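Long-range contacts in ApaG protein (Pseudomonas aeruginosa, PDB 3NRF), which is of unknown function, carries the ApaG name and belongs to the DUF4354 family of all-beta proteins: residues B[40-45]-B[71-76]; B[34-39]-B[77-82]. All blocks are in the same frame, centred on the assembly; numbering follows the deposited sequence. Where two conformers were deposited one is given.

Contact 1 of 2, residues B[40-45]-B[71-76]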
# COMPACT_ATOMS: atom_id res chain seq x y z
N LYS B 40 -33.45 18.13 -1.16
CA LYS B 40 -34.80 17.85 -0.68
C LYS B 40 -35.69 17.26 -1.77
O LYS B 40 -36.87 17.00 -1.52
CB LYS B 40 -35.44 19.12 -0.09
CG LYS B 40 -34.94 19.52 1.30
CD LYS B 40 -35.15 18.40 2.33
CE LYS B 40 -35.00 18.88 3.79
NZ LYS B 40 -36.08 19.82 4.23
N SER B 41 -35.15 17.04 -2.96
CA SER B 41 -35.91 16.41 -4.04
C SER B 41 -35.17 15.21 -4.64
O SER B 41 -33.97 15.07 -4.49
CB SER B 41 -36.21 17.41 -5.14
OG SER B 41 -35.02 17.90 -5.70
N GLU B 42 -35.92 14.35 -5.32
CA GLU B 42 -35.36 13.18 -5.99
C GLU B 42 -34.52 13.66 -7.19
O GLU B 42 -34.89 14.62 -7.86
CB GLU B 42 -36.49 12.27 -6.43
CG GLU B 42 -36.07 10.98 -7.03
CD GLU B 42 -37.23 10.03 -7.23
OE1 GLU B 42 -38.41 10.42 -6.99
OE2 GLU B 42 -36.96 8.88 -7.59
N ILE B 43 -33.38 13.01 -7.41
CA ILE B 43 -32.44 13.38 -8.47
C ILE B 43 -32.21 12.21 -9.42
O ILE B 43 -31.93 11.10 -8.97
CB ILE B 43 -31.08 13.87 -7.83
CG1 ILE B 43 -31.30 15.15 -7.01
CG2 ILE B 43 -30.00 14.14 -8.89
CD1 ILE B 43 -30.05 15.69 -6.27
N SER B 44 -32.38 12.43 -10.73
CA SER B 44 -32.11 11.39 -11.71
C SER B 44 -30.61 11.26 -11.93
O SER B 44 -29.91 12.26 -12.02
CB SER B 44 -32.75 11.69 -13.08
OG SER B 44 -32.45 10.64 -13.98
N LEU B 45 -30.15 10.02 -12.01
CA LEU B 45 -28.75 9.72 -12.33
C LEU B 45 -28.70 8.99 -13.68
O LEU B 45 -27.66 8.44 -14.07
CB LEU B 45 -28.13 8.84 -11.24
CG LEU B 45 -28.01 9.44 -9.84
CD1 LEU B 45 -27.48 8.39 -8.88
CD2 LEU B 45 -27.12 10.67 -9.83
N ALA B 71 -28.34 2.79 -9.66
CA ALA B 71 -29.71 3.32 -9.47
C ALA B 71 -30.08 4.46 -10.44
O ALA B 71 -29.29 5.38 -10.67
CB ALA B 71 -29.87 3.81 -8.02
N ASP B 72 -31.30 4.39 -10.98
CA ASP B 72 -31.78 5.39 -11.93
C ASP B 72 -31.98 6.75 -11.27
O ASP B 72 -31.84 7.78 -11.93
CB ASP B 72 -33.10 4.93 -12.57
CG ASP B 72 -33.46 5.76 -13.80
OD1 ASP B 72 -34.64 6.17 -13.92
OD2 ASP B 72 -32.55 6.01 -14.63
N THR B 73 -32.36 6.75 -9.99
CA THR B 73 -32.56 7.97 -9.23
C THR B 73 -32.17 7.77 -7.76
O THR B 73 -32.03 6.63 -7.30
CB THR B 73 -34.03 8.45 -9.24
OG1 THR B 73 -34.82 7.62 -8.37
CG2 THR B 73 -34.61 8.40 -10.69
N LEU B 74 -32.00 8.87 -7.04
CA LEU B 74 -31.69 8.84 -5.60
C LEU B 74 -32.79 9.67 -4.91
O LEU B 74 -32.99 10.83 -5.27
CB LEU B 74 -30.28 9.39 -5.34
CG LEU B 74 -29.43 8.58 -4.35
CD1 LEU B 74 -29.24 7.13 -4.85
CD2 LEU B 74 -28.05 9.22 -4.15
N LYS B 75 -33.53 9.07 -3.98
CA LYS B 75 -34.56 9.81 -3.23
C LYS B 75 -33.88 10.82 -2.31
O LYS B 75 -32.73 10.63 -1.93
CB LYS B 75 -35.47 8.86 -2.43
CG LYS B 75 -36.36 7.98 -3.27
CD LYS B 75 -37.50 8.76 -3.90
CE LYS B 75 -38.42 7.83 -4.69
NZ LYS B 75 -39.60 8.58 -5.19
N PRO B 76 -34.59 11.91 -1.96
CA PRO B 76 -34.03 12.94 -1.09
C PRO B 76 -33.59 12.32 0.23
O PRO B 76 -34.31 11.52 0.78
CB PRO B 76 -35.20 13.91 -0.89
CG PRO B 76 -36.42 13.19 -1.31
CD PRO B 76 -36.01 12.15 -2.27
O HOH W 1 -34.54 8.88 -14.10
O HOH W 2 -27.92 5.31 -13.50

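Contact 2 of 2, residues B[34-39]-B[77-82]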
# COMPACT_ATOMS: atom_id res chain seq x y z
N ARG B 34 -19.88 5.81 -2.00
CA ARG B 34 -21.21 6.04 -1.43
C ARG B 34 -21.78 7.29 -2.08
O ARG B 34 -21.13 8.33 -2.09
CB ARG B 34 -21.19 6.24 0.08
CG ARG B 34 -22.61 6.44 0.65
CD ARG B 34 -22.64 6.54 2.16
NE ARG B 34 -22.04 5.36 2.79
CZ ARG B 34 -21.93 5.21 4.12
NH1 ARG B 34 -22.34 6.18 4.92
NH2 ARG B 34 -21.37 4.12 4.63
N LEU B 35 -22.99 7.20 -2.62
CA LEU B 35 -23.65 8.36 -3.19
C LEU B 35 -24.71 8.76 -2.18
O LEU B 35 -25.48 7.89 -1.76
CB LEU B 35 -24.32 8.02 -4.51
CG LEU B 35 -23.40 7.38 -5.54
CD1 LEU B 35 -24.24 7.04 -6.75
CD2 LEU B 35 -22.22 8.33 -5.90
N VAL B 36 -24.73 10.05 -1.81
CA VAL B 36 -25.66 10.60 -0.84
C VAL B 36 -26.42 11.79 -1.44
O VAL B 36 -25.82 12.80 -1.78
CB VAL B 36 -24.93 11.10 0.46
CG1 VAL B 36 -25.94 11.66 1.48
CG2 VAL B 36 -24.10 9.97 1.09
N ASN B 37 -27.75 11.66 -1.56
CA ASN B 37 -28.58 12.75 -2.09
C ASN B 37 -28.88 13.70 -0.97
O ASN B 37 -29.77 13.43 -0.14
CB ASN B 37 -29.88 12.25 -2.77
CG ASN B 37 -30.78 13.40 -3.30
OD1 ASN B 37 -30.49 14.57 -3.13
ND2 ASN B 37 -31.89 13.04 -3.93
N ALA B 38 -28.13 14.81 -0.92
CA ALA B 38 -28.29 15.82 0.13
C ALA B 38 -29.50 16.74 -0.07
O ALA B 38 -29.96 17.38 0.88
CB ALA B 38 -27.00 16.66 0.22
N ALA B 39 -30.00 16.81 -1.30
CA ALA B 39 -31.13 17.68 -1.65
C ALA B 39 -32.47 17.23 -1.07
O ALA B 39 -32.61 16.11 -0.56
CB ALA B 39 -31.25 17.80 -3.18
N GLY B 77 -32.39 12.66 0.69
CA GLY B 77 -31.85 12.12 1.96
C GLY B 77 -31.31 10.68 1.89
O GLY B 77 -30.73 10.18 2.86
N ALA B 78 -31.46 10.02 0.76
CA ALA B 78 -31.04 8.63 0.66
C ALA B 78 -29.63 8.44 0.17
O ALA B 78 -29.06 9.30 -0.57
CB ALA B 78 -32.00 7.84 -0.25
N SER B 79 -29.08 7.27 0.51
CA SER B 79 -27.72 6.86 0.15
C SER B 79 -27.69 5.45 -0.43
O SER B 79 -28.52 4.60 -0.04
CB SER B 79 -26.85 6.83 1.42
OG SER B 79 -26.90 8.05 2.15
N VAL B 80 -26.75 5.20 -1.34
CA VAL B 80 -26.48 3.91 -1.89
C VAL B 80 -24.94 3.79 -1.85
O VAL B 80 -24.21 4.78 -1.86
CB VAL B 80 -27.07 3.69 -3.31
CG1 VAL B 80 -28.62 3.77 -3.27
CG2 VAL B 80 -26.50 4.69 -4.32
N GLU B 81 -24.45 2.57 -1.87
CA GLU B 81 -23.03 2.33 -1.79
C GLU B 81 -22.64 1.02 -2.42
O GLU B 81 -23.44 0.08 -2.51
CB GLU B 81 -22.59 2.40 -0.32
CG GLU B 81 -21.19 1.90 -0.01
CD GLU B 81 -20.88 1.89 1.48
OE1 GLU B 81 -20.72 2.98 2.10
OE2 GLU B 81 -20.76 0.75 2.02
N GLY B 82 -21.42 0.97 -2.94
CA GLY B 82 -20.87 -0.23 -3.56
C GLY B 82 -19.45 0.00 -4.06
O GLY B 82 -18.88 1.07 -3.87

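Contact 1 of 2, residues B[40-45]-B[71-76]
Glu42 reaches over the neighbouring strand and is held at both carboxylate oxygens. Lys75 NZ forms a salt bridge with Glu42 OE1 at 2.8 Å. The ammonium comes from above the carboxylate plane, 48° out of it. Thr73 OG1 donates to Glu42 OE2 at 2.6 Å, and the carboxylate oxygen receives it on its anti lone pair, away from OE1. Two donors on different oxygens should limit rotation of the group. Glu42 has CG opposite its own N (chi1 -175°) and an extended chain beyond, which lets it span Thr73 and Lys75. The lysine chain bends at chi2 (-73°), and its CD and CE lie against the same carboxylate.

The cluster lies at the end of a small two-stranded antiparallel sheet, strands 43-44 and 73-74, separate from the main sheet. Ile43 and Leu74 are its hydrogen-bonded pair: Ile43 N binds Leu74 O at 3.1 Å, and Leu74 N binds Ile43 O at 3.0 Å. Ser44 and Thr73 form the non-hydrogen-bonded pair. Beyond it, Leu45 N donates to Asp72 O at 2.8 Å.

In one of its two conformers, Asp72 shares a water with Ser44 OG through OD1 and makes a salt bridge to Lys46 NZ through OD2. Ser44 OG also bonds the backbone N of Lys46.

The apolar side faces strand 24-37. Leu74 and Leu45 both touch Leu35, and Ile43 touches Asn37. Across the pair, Leu45 CB rests against Ala71 O. At the other end the Pro76 ring lies along the 40-42 backbone, with Pro76 CD near Glu42 N at 3.8 Å and Pro76 CB 3.5 Å from Lys40 C.

Contact 2 of 2, residues B[34-39]-B[77-82]
Arg34 and one conformer of Glu81 form the salt bridge between these segments. The arginine grips the carboxylate side-on, with NE and NH2 on the same oxygen. Arg34 NE lies 2.8 Å, and Arg34 NH2 2.9 Å, from Glu81 OE1. The oxygen sits in the guanidinium plane. From the glutamate's side the two donors arrive on the same face of the carboxylate, NE on the anti side and NH2 on the syn side. The two planes are 28° apart. A bend at chi3 (-57°) of the otherwise extended arginine turns its NE edge to the glutamate. Glu81 also lies close to a bound methylpentanediol, probably from the crystallisation liquor.

Backbone bonds join the strands. Leu35 and Val80 exchange two, Leu35 N to Val80 O at 2.8 Å and Val80 N to Leu35 O at 3.0 Å. Asn37 N donates to Ala78 O at 2.9 Å. Gly77 N bonds Asn37 O where strand 24-37 ends, just before 79-88 begins; the positive phi of Gly77 is one that favours glycine. These are the second and third strands of the six-stranded antiparallel sheet, with 7-21 on the other edge of 24-37.

Packing differs between the two faces. Leu35 and Val80 lie on one, with Leu35 CB 4.0 Å from Val80 CG2, and both side chains also meet Leu74. Val36 and Ser79 share the face of the salt bridge. In one conformer of Ser79, its OG lies 3.6 Å from Val36 CG2.

The Asn37 amide bonds outside this pairing, Asn37 ND2 to Leu74 O and Ser41 O. Asn37 OD1 accepts a weak bond from Ala39 N at 2.9 Å.

In the fold
Contact 1 is a surface contact, its centre about 17 Å from the chain centre. Contact 2 is partly buried, its centre at about 13 Å. Both are antiparallel, and their centres are about 9 Å apart. Contact 2 joins two long strands of the main sheet; contact 1 pairs the short strands on the segments that directly continue them, 40-45 after 34-39 and 71-76 before 77-82. Each has a salt bridge, but in contact 1 the acid spreads its two oxygens over two residues, and in contact 2 one oxygen takes both donors. Asn37 and Leu35 connect the pair of contacts, by hydrogen bonds and apolar packing respectively.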